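Local coordinates for agarase (Pseudoalteromonas fuliginea, PDB 6XJ9), which probably hydrolyses agarose, the galactan of red algal cell walls, as a glycoside hydrolase of family GH50 from a marine bacterium, at residues Q659-A664 / N706-G711; Y699-I704 / Y759-K764. All blocks are in the same frame, centred on the assembly; numbering follows the deposited sequence.

Interaction 1. Residues Q659-A664 / N706-G711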
ATOM      1  N   GLN A 659      34.939   8.636  14.469  1.00 22.30           N
ATOM      2  CA  GLN A 659      36.022   8.474  15.430  1.00 23.35           C
ATOM      3  C   GLN A 659      36.851   7.221  15.123  1.00 22.96           C
ATOM      4  O   GLN A 659      38.046   7.205  15.410  1.00 21.91           O
ATOM      5  CB  GLN A 659      35.429   8.392  16.837  1.00 24.60           C
ATOM      6  CG  GLN A 659      36.385   8.753  17.970  1.00 29.17           C
ATOM      7  CD  GLN A 659      35.650   8.830  19.291  1.00 29.70           C
ATOM      8  OE1 GLN A 659      34.504   9.275  19.370  1.00 34.47           O
ATOM      9  NE2 GLN A 659      36.301   8.380  20.346  1.00 30.53           N
ATOM     10  N   PHE A 660      36.230   6.181  14.540  1.00 20.48           N
ATOM     11  CA  PHE A 660      36.861   4.865  14.482  1.00 20.86           C
ATOM     12  C   PHE A 660      37.143   4.405  13.059  1.00 21.80           C
ATOM     13  O   PHE A 660      37.942   3.499  12.870  1.00 22.58           O
ATOM     14  CB  PHE A 660      35.969   3.806  15.133  1.00 19.29           C
ATOM     15  CG  PHE A 660      35.423   4.266  16.454  1.00 18.48           C
ATOM     16  CD1 PHE A 660      36.281   4.538  17.513  1.00 18.25           C
ATOM     17  CD2 PHE A 660      34.069   4.504  16.606  1.00 18.00           C
ATOM     18  CE1 PHE A 660      35.787   5.004  18.721  1.00 18.50           C
ATOM     19  CE2 PHE A 660      33.575   4.961  17.821  1.00 18.23           C
ATOM     20  CZ  PHE A 660      34.434   5.205  18.874  1.00 18.12           C
ATOM     21  N   ASP A 661      36.431   4.979  12.083  1.00 22.92           N
ATOM     22  CA  ASP A 661      36.490   4.542  10.697  1.00 24.61           C
ATOM     23  C   ASP A 661      36.380   3.016  10.619  1.00 25.12           C
ATOM     24  O   ASP A 661      37.156   2.352   9.932  1.00 24.54           O
ATOM     25  CB  ASP A 661      37.723   5.117   9.988  1.00 24.66           C
ATOM     26  CG  ASP A 661      37.652   5.058   8.470  1.00 24.78           C
ATOM     27  OD1 ASP A 661      36.519   5.069   7.900  1.00 23.13           O
ATOM     28  OD2 ASP A 661      38.727   4.977   7.862  1.00 26.38           O
ATOM     29  N   LYS A 662      35.390   2.464  11.324  1.00 23.79           N
ATOM     30  CA  LYS A 662      35.048   1.057  11.192  1.00 21.99           C
ATOM     31  C   LYS A 662      33.707   0.955  10.467  1.00 20.34           C
ATOM     32  O   LYS A 662      32.887   1.861  10.599  1.00 23.27           O
ATOM     33  CB  LYS A 662      34.924   0.435  12.588  1.00 22.66           C
ATOM     34  CG  LYS A 662      36.245   0.083  13.256  1.00 23.80           C
ATOM     35  CD  LYS A 662      36.726  -1.271  12.803  1.00 25.28           C
ATOM     36  CE  LYS A 662      38.197  -1.495  13.059  1.00 27.20           C
ATOM     37  NZ  LYS A 662      38.481  -2.945  13.097  1.00 27.63           N
ATOM     38  N   PRO A 663      33.399  -0.150   9.741  1.00 18.98           N
ATOM     39  CA  PRO A 663      32.039  -0.369   9.234  1.00 18.29           C
ATOM     40  C   PRO A 663      31.139  -0.783  10.406  1.00 17.88           C
ATOM     41  O   PRO A 663      31.619  -1.311  11.418  1.00 17.85           O
ATOM     42  CB  PRO A 663      32.192  -1.515   8.218  1.00 17.98           C
ATOM     43  CG  PRO A 663      33.434  -2.278   8.692  1.00 17.97           C
ATOM     44  CD  PRO A 663      34.308  -1.261   9.405  1.00 17.64           C
ATOM     45  N   ALA A 664      29.837  -0.524  10.260  1.00 16.88           N
ATOM     46  CA  ALA A 664      28.840  -0.782  11.292  1.00 16.74           C
ATOM     47  C   ALA A 664      27.674  -1.565  10.694  1.00 16.51           C
ATOM     48  O   ALA A 664      27.434  -1.517   9.493  1.00 16.76           O
ATOM     49  CB  ALA A 664      28.362   0.525  11.898  1.00 16.22           C
ATOM     50  N   ASN A 706      24.412   5.873   4.546  1.00 20.11           N
ATOM     51  CA  ASN A 706      25.353   6.178   5.606  1.00 18.74           C
ATOM     52  C   ASN A 706      26.711   5.562   5.280  1.00 18.12           C
ATOM     53  O   ASN A 706      26.812   4.362   5.058  1.00 18.29           O
ATOM     54  CB  ASN A 706      24.834   5.778   6.986  1.00 17.94           C
ATOM     55  CG  ASN A 706      25.801   6.182   8.074  1.00 17.71           C
ATOM     56  OD1 ASN A 706      26.956   5.747   8.079  1.00 15.93           O
ATOM     57  ND2 ASN A 706      25.328   6.993   9.008  1.00 17.09           N
ATOM     58  N   PRO A 707      27.809   6.350   5.264  1.00 18.92           N
ATOM     59  CA  PRO A 707      29.092   5.844   4.778  1.00 20.13           C
ATOM     60  C   PRO A 707      29.775   4.815   5.683  1.00 19.09           C
ATOM     61  O   PRO A 707      30.716   4.156   5.235  1.00 18.70           O
ATOM     62  CB  PRO A 707      29.931   7.120   4.598  1.00 20.43           C
ATOM     63  CG  PRO A 707      29.376   8.049   5.656  1.00 21.80           C
ATOM     64  CD  PRO A 707      27.882   7.762   5.685  1.00 19.90           C
ATOM     65  N   TYR A 708      29.276   4.652   6.917  1.00 17.83           N
ATOM     66  CA  TYR A 708      29.828   3.666   7.841  1.00 18.77           C
ATOM     67  C   TYR A 708      29.028   2.364   7.823  1.00 18.69           C
ATOM     68  O   TYR A 708      29.601   1.282   7.954  1.00 19.01           O
ATOM     69  CB  TYR A 708      29.999   4.253   9.245  1.00 19.29           C
ATOM     70  CG  TYR A 708      31.010   5.364   9.248  1.00 20.44           C
ATOM     71  CD1 TYR A 708      32.367   5.085   9.260  1.00 21.43           C
ATOM     72  CD2 TYR A 708      30.611   6.687   9.135  1.00 21.86           C
ATOM     73  CE1 TYR A 708      33.311   6.099   9.220  1.00 22.64           C
ATOM     74  CE2 TYR A 708      31.540   7.715   9.110  1.00 22.83           C
ATOM     75  CZ  TYR A 708      32.891   7.416   9.138  1.00 23.02           C
ATOM     76  OH  TYR A 708      33.803   8.422   9.080  1.00 23.97           O
ATOM     77  N   PHE A 709      27.712   2.459   7.630  1.00 18.27           N
ATOM     78  CA  PHE A 709      26.887   1.263   7.730  1.00 18.83           C
ATOM     79  C   PHE A 709      26.938   0.446   6.446  1.00 18.70           C
ATOM     80  O   PHE A 709      26.922   1.013   5.358  1.00 18.19           O
ATOM     81  CB  PHE A 709      25.458   1.624   8.124  1.00 17.97           C
ATOM     82  CG  PHE A 709      25.296   1.834   9.604  1.00 17.00           C
ATOM     83  CD1 PHE A 709      25.482   3.092  10.168  1.00 17.20           C
ATOM     84  CD2 PHE A 709      24.969   0.778  10.436  1.00 16.17           C
ATOM     85  CE1 PHE A 709      25.302   3.293  11.526  1.00 16.88           C
ATOM     86  CE2 PHE A 709      24.823   0.981  11.801  1.00 16.50           C
ATOM     87  CZ  PHE A 709      24.989   2.235  12.350  1.00 15.86           C
ATOM     88  N   ILE A 710      26.989  -0.888   6.602  1.00 18.34           N
ATOM     89  CA  ILE A 710      27.089  -1.821   5.493  1.00 17.93           C
ATOM     90  C   ILE A 710      25.875  -2.752   5.471  1.00 19.17           C
ATOM     91  O   ILE A 710      25.888  -3.789   4.804  1.00 19.50           O
ATOM     92  CB  ILE A 710      28.440  -2.582   5.522  1.00 17.90           C
ATOM     93  CG1 ILE A 710      28.735  -3.298   6.848  1.00 17.67           C
ATOM     94  CG2 ILE A 710      29.564  -1.614   5.192  1.00 18.42           C
ATOM     95  CD1 ILE A 710      27.798  -4.426   7.223  1.00 16.51           C
ATOM     96  N   GLY A 711      24.819  -2.386   6.207  1.00 17.14           N
ATOM     97  CA  GLY A 711      23.618  -3.202   6.191  1.00 16.53           C
ATOM     98  C   GLY A 711      22.795  -3.092   7.469  1.00 16.43           C
ATOM     99  O   GLY A 711      23.182  -2.421   8.430  1.00 15.19           O
TER
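Ala664 lays its CB over one face of the Phe709 ring, a CH-pi contact 3.7 Å from CB to the ring centroid and 15° off the normal; Asn706 CG lies at that ring's edge, in plane, and Trp654 meets Phe709 edge-to-face. Tyr708 turns an edge across: its CD1 comes 3.5 Å from Lys662 O, near the ring plane. Asp661 OD1 approaches Tyr708 CE1 obliquely, the carboxylate and ring planes almost perpendicular; OD1 is hydrogen-bonded to Trp290 NE1 and OD2 forms a salt bridge with Lys285. Phe709 CG stands anti to the carbonyl carbon (chi1 -82°), which carries the ring over the Ala664 methyl. With an alanine in place of Phe709, a gap would probably open over Ala664 CB and Trp654 would lose its edge-to-face partner. Ala664 N gives to Tyr708 O (2.9 Å) and Ile710 N to Ala664 O (3.0 Å), while Pro663 CB packs on Ile710 CG2. Asn706 suits its place because OD1 takes Tyr708 N (2.8 Å) in an Asx turn, with a weak bond from Phe709 N. At this parallel bridge strands 664-666 and 709-714 begin to pair, consistent with the (beta/alpha)8 barrel of GH50 enzymes; Ala664 N and O are both used, and alanine's small size lets the ring lie flat on it.

Interaction 2. Residues Y699-I704 / Y759-K764; sequences YMNSVI and YERRFK
Ile704 and Arg762 make the tight part of this helix-helix contact. Arg762 NH1 donates to Ile704 O at 2.8 Å, with the N-H bent and the donor well above the carbonyl plane. The extended arginine begins with CG anti to the backbone N (chi1 -178°), and this directs the chain past the last turn of helix 689-704 to its C-terminal carbonyls. Such an end has carbonyls lacking helical amide partners, and a guanidinium suits it: it has several N-H groups and a positive charge that probably complements the negative end of the helix dipole. The same NH1 also bonds Asn706 O, and NH2 bonds Trp290 O, which together fix the rotation of this buried group. Ile704 fills the space beside the arginine stem, its CG2 lying 3.9 Å from Arg762 CB and 3.8 Å from Arg761 CD.

Toward solvent the contact is looser. Exposed Arg761 spreads its guanidinium over the Asn701 amide, the two planes only 11° apart. Asn701 OD1 sits over one guanidinium face, 3.4 Å from Arg761 CZ, a stack and not a hydrogen bond. A flat amide suits this place because it can lie against the cation while Arg761 NH2 holds a salt bridge to Asp705.

The short segments' axes approach to 10.3 Å at 48°, a separation spanned by the long arginines. Earlier on helix 745-763, Met754 touches Asn701 and Ile704, and Met758 also reaches Ile704. Beneath, Val703 rests on Ala712 of strand 709-714, whereas Arg762 touches Leu301 of strand 299-305, so the two helices cover adjacent strands of the mixed sheet.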
ATOM      1  N   TYR A 699      13.957   4.042   6.257  1.00 18.48           N
ATOM      2  CA  TYR A 699      14.929   3.582   7.240  1.00 18.78           C
ATOM      3  C   TYR A 699      16.110   2.963   6.504  1.00 18.02           C
ATOM      4  O   TYR A 699      17.262   3.255   6.805  1.00 18.67           O
ATOM      5  CB  TYR A 699      14.337   2.513   8.172  1.00 17.61           C
ATOM      6  CG  TYR A 699      15.254   2.105   9.301  1.00 17.18           C
ATOM      7  CD1 TYR A 699      16.356   1.295   9.074  1.00 17.39           C
ATOM      8  CD2 TYR A 699      15.025   2.526  10.602  1.00 17.50           C
ATOM      9  CE1 TYR A 699      17.203   0.914  10.102  1.00 16.97           C
ATOM     10  CE2 TYR A 699      15.860   2.154  11.645  1.00 16.78           C
ATOM     11  CZ  TYR A 699      16.952   1.342  11.396  1.00 16.73           C
ATOM     12  OH  TYR A 699      17.790   0.982  12.412  1.00 15.45           O
ATOM     13  N   MET A 700      15.792   2.108   5.533  1.00 18.21           N
ATOM     14  CA  MET A 700      16.801   1.384   4.775  1.00 18.62           C
ATOM     15  C   MET A 700      17.598   2.339   3.887  1.00 18.97           C
ATOM     16  O   MET A 700      18.800   2.132   3.677  1.00 19.87           O
ATOM     17  CB  MET A 700      16.165   0.264   3.940  1.00 17.74           C
ATOM     18  CG  MET A 700      15.837  -0.997   4.767  1.00 18.07           C
ATOM     19  SD  MET A 700      17.254  -1.635   5.754  1.00 19.01           S
ATOM     20  CE  MET A 700      18.464  -1.875   4.453  1.00 18.44           C
ATOM     21  N   ASN A 701      16.945   3.409   3.413  1.00 18.39           N
ATOM     22  CA  ASN A 701      17.649   4.423   2.645  1.00 20.32           C
ATOM     23  C   ASN A 701      18.703   5.106   3.512  1.00 20.49           C
ATOM     24  O   ASN A 701      19.783   5.440   3.019  1.00 20.48           O
ATOM     25  CB  ASN A 701      16.702   5.421   1.972  1.00 21.19           C
ATOM     26  CG  ASN A 701      16.078   4.866   0.710  1.00 22.59           C
ATOM     27  OD1 ASN A 701      16.670   4.017   0.049  1.00 24.84           O
ATOM     28  ND2 ASN A 701      14.902   5.354   0.352  1.00 22.41           N
ATOM     29  N   SER A 702      18.378   5.316   4.791  1.00 19.30           N
ATOM     30  CA  SER A 702      19.303   5.996   5.682  1.00 19.42           C
ATOM     31  C   SER A 702      20.485   5.090   6.021  1.00 18.13           C
ATOM     32  O   SER A 702      21.573   5.588   6.273  1.00 18.74           O
ATOM     33  CB  SER A 702      18.627   6.545   6.914  1.00 18.25           C
ATOM     34  OG  SER A 702      18.274   5.512   7.822  1.00 19.13           O
ATOM     35  N   VAL A 703      20.260   3.772   6.020  1.00 18.63           N
ATOM     36  CA  VAL A 703      21.324   2.789   6.187  1.00 17.53           C
ATOM     37  C   VAL A 703      22.234   2.822   4.953  1.00 18.69           C
ATOM     38  O   VAL A 703      23.457   2.925   5.074  1.00 18.48           O
ATOM     39  CB  VAL A 703      20.754   1.373   6.397  1.00 18.13           C
ATOM     40  CG1 VAL A 703      21.869   0.330   6.465  1.00 16.67           C
ATOM     41  CG2 VAL A 703      19.844   1.291   7.620  1.00 17.30           C
ATOM     42  N   ILE A 704      21.618   2.749   3.770  1.00 19.33           N
ATOM     43  CA  ILE A 704      22.329   2.703   2.499  1.00 20.32           C
ATOM     44  C   ILE A 704      23.113   3.999   2.273  1.00 20.43           C
ATOM     45  O   ILE A 704      24.196   3.967   1.679  1.00 20.02           O
ATOM     46  CB  ILE A 704      21.348   2.411   1.340  1.00 22.15           C
ATOM     47  CG1 ILE A 704      20.785   0.988   1.402  1.00 24.40           C
ATOM     48  CG2 ILE A 704      21.965   2.707  -0.022  1.00 22.96           C
ATOM     49  CD1 ILE A 704      21.736  -0.050   1.949  1.00 28.28           C
ATOM     50  N   TYR A 759      22.972  -1.439  -4.289  1.00 23.24           N
ATOM     51  CA  TYR A 759      24.367  -1.349  -4.700  1.00 23.21           C
ATOM     52  C   TYR A 759      24.598  -0.058  -5.484  1.00 23.87           C
ATOM     53  O   TYR A 759      25.509   0.714  -5.179  1.00 24.08           O
ATOM     54  CB  TYR A 759      24.812  -2.627  -5.424  1.00 23.03           C
ATOM     55  CG  TYR A 759      24.872  -3.837  -4.527  1.00 22.32           C
ATOM     56  CD1 TYR A 759      25.696  -3.850  -3.410  1.00 21.08           C
ATOM     57  CD2 TYR A 759      24.105  -4.966  -4.782  1.00 21.14           C
ATOM     58  CE1 TYR A 759      25.744  -4.946  -2.566  1.00 19.70           C
ATOM     59  CE2 TYR A 759      24.170  -6.083  -3.960  1.00 21.11           C
ATOM     60  CZ  TYR A 759      24.999  -6.074  -2.851  1.00 20.38           C
ATOM     61  OH  TYR A 759      25.050  -7.147  -2.006  1.00 19.41           O
ATOM     62  N   GLU A 760      23.713   0.185  -6.454  1.00 24.47           N
ATOM     63  CA  GLU A 760      23.737   1.367  -7.302  1.00 25.99           C
ATOM     64  C   GLU A 760      23.604   2.641  -6.481  1.00 25.28           C
ATOM     65  O   GLU A 760      24.383   3.573  -6.653  1.00 24.71           O
ATOM     66  CB  GLU A 760      22.586   1.276  -8.300  1.00 29.51           C
ATOM     67  CG  GLU A 760      22.721   0.050  -9.184  1.00 34.61           C
ATOM     68  CD  GLU A 760      22.359   0.285 -10.634  1.00 38.71           C
ATOM     69  OE1 GLU A 760      23.277   0.224 -11.479  1.00 39.19           O
ATOM     70  OE2 GLU A 760      21.165   0.524 -10.905  1.00 43.77           O
ATOM     71  N   ARG A 761      22.597   2.682  -5.601  1.00 26.07           N
ATOM     72  CA  ARG A 761      22.371   3.858  -4.777  1.00 24.89           C
ATOM     73  C   ARG A 761      23.600   4.160  -3.919  1.00 25.36           C
ATOM     74  O   ARG A 761      23.993   5.319  -3.797  1.00 26.27           O
ATOM     75  CB  ARG A 761      21.126   3.681  -3.901  1.00 25.31           C
ATOM     76  CG  ARG A 761      20.790   4.915  -3.077  1.00 24.78           C
ATOM     77  CD  ARG A 761      19.593   4.718  -2.177  1.00 25.83           C
ATOM     78  NE  ARG A 761      19.372   5.889  -1.330  1.00 23.43           N
ATOM     79  CZ  ARG A 761      18.305   6.669  -1.425  1.00 23.14           C
ATOM     80  NH1 ARG A 761      17.374   6.401  -2.328  1.00 23.16           N
ATOM     81  NH2 ARG A 761      18.162   7.695  -0.605  1.00 21.40           N
ATOM     82  N   ARG A 762      24.207   3.129  -3.315  1.00 24.13           N
ATOM     83  CA  ARG A 762      25.288   3.384  -2.373  1.00 24.21           C
ATOM     84  C   ARG A 762      26.577   3.755  -3.100  1.00 24.83           C
ATOM     85  O   ARG A 762      27.315   4.622  -2.636  1.00 25.95           O
ATOM     86  CB  ARG A 762      25.554   2.188  -1.448  1.00 22.71           C
ATOM     87  CG  ARG A 762      26.644   2.449  -0.417  1.00 19.95           C
ATOM     88  CD  ARG A 762      26.765   1.303   0.576  1.00 19.43           C
ATOM     89  NE  ARG A 762      27.757   1.540   1.618  1.00 19.27           N
ATOM     90  CZ  ARG A 762      27.558   2.269   2.712  1.00 19.31           C
ATOM     91  NH1 ARG A 762      26.386   2.846   2.918  1.00 20.01           N
ATOM     92  NH2 ARG A 762      28.532   2.426   3.597  1.00 17.45           N
ATOM     93  N   PHE A 763      26.854   3.084  -4.225  1.00 27.16           N
ATOM     94  CA  PHE A 763      28.212   3.041  -4.748  1.00 29.31           C
ATOM     95  C   PHE A 763      28.365   3.717  -6.110  1.00 34.34           C
ATOM     96  O   PHE A 763      29.488   4.012  -6.510  1.00 36.76           O
ATOM     97  CB  PHE A 763      28.711   1.597  -4.814  1.00 26.99           C
ATOM     98  CG  PHE A 763      28.958   0.951  -3.476  1.00 24.75           C
ATOM     99  CD1 PHE A 763      29.961   1.415  -2.635  1.00 24.04           C
ATOM    100  CD2 PHE A 763      28.184  -0.119  -3.057  1.00 24.79           C
ATOM    101  CE1 PHE A 763      30.200   0.803  -1.413  1.00 24.67           C
ATOM    102  CE2 PHE A 763      28.426  -0.732  -1.837  1.00 23.63           C
ATOM    103  CZ  PHE A 763      29.428  -0.268  -1.014  1.00 24.10           C
ATOM    104  N   LYS A 764      27.259   3.938  -6.829  1.00 39.12           N
ATOM    105  CA  LYS A 764      27.355   4.513  -8.163  1.00 41.28           C
ATOM    106  C   LYS A 764      27.050   6.016  -8.109  1.00 41.26           C
ATOM    107  O   LYS A 764      27.836   6.773  -8.729  1.00 42.95           O
ATOM    108  CB  LYS A 764      26.429   3.782  -9.137  1.00 42.16           C
ATOM    109  CG  LYS A 764      26.960   3.636 -10.555  1.00 45.78           C
ATOM    110  CD  LYS A 764      26.047   2.812 -11.440  1.00 46.88           C
ATOM    111  CE  LYS A 764      26.787   2.077 -12.539  1.00 51.21           C
ATOM    112  NZ  LYS A 764      26.018   0.904 -13.027  1.00 51.82           N
TER

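In the fold
Both contacts are largely buried, their centres about 13 Å apart, and strand 709-714 follows helix 689-704 and precedes helix 745-763 in the chain. Interaction 1 lies within the sheet, where backbone amides and carbonyls pair and small or aromatic side chains pack; interaction 2 joins two helices outside it, relying on arginine side chains and reaching solvent at Arg761. Arg762 links them: its guanidinium reaches segment 706-711, where NH2 also lies against Phe709 O. Gly711 O also packs on Val703 CG1. Strand pairing thus gives way to guanidinium-to-carbonyl bonding where the chain leaves the helix and enters the sheet.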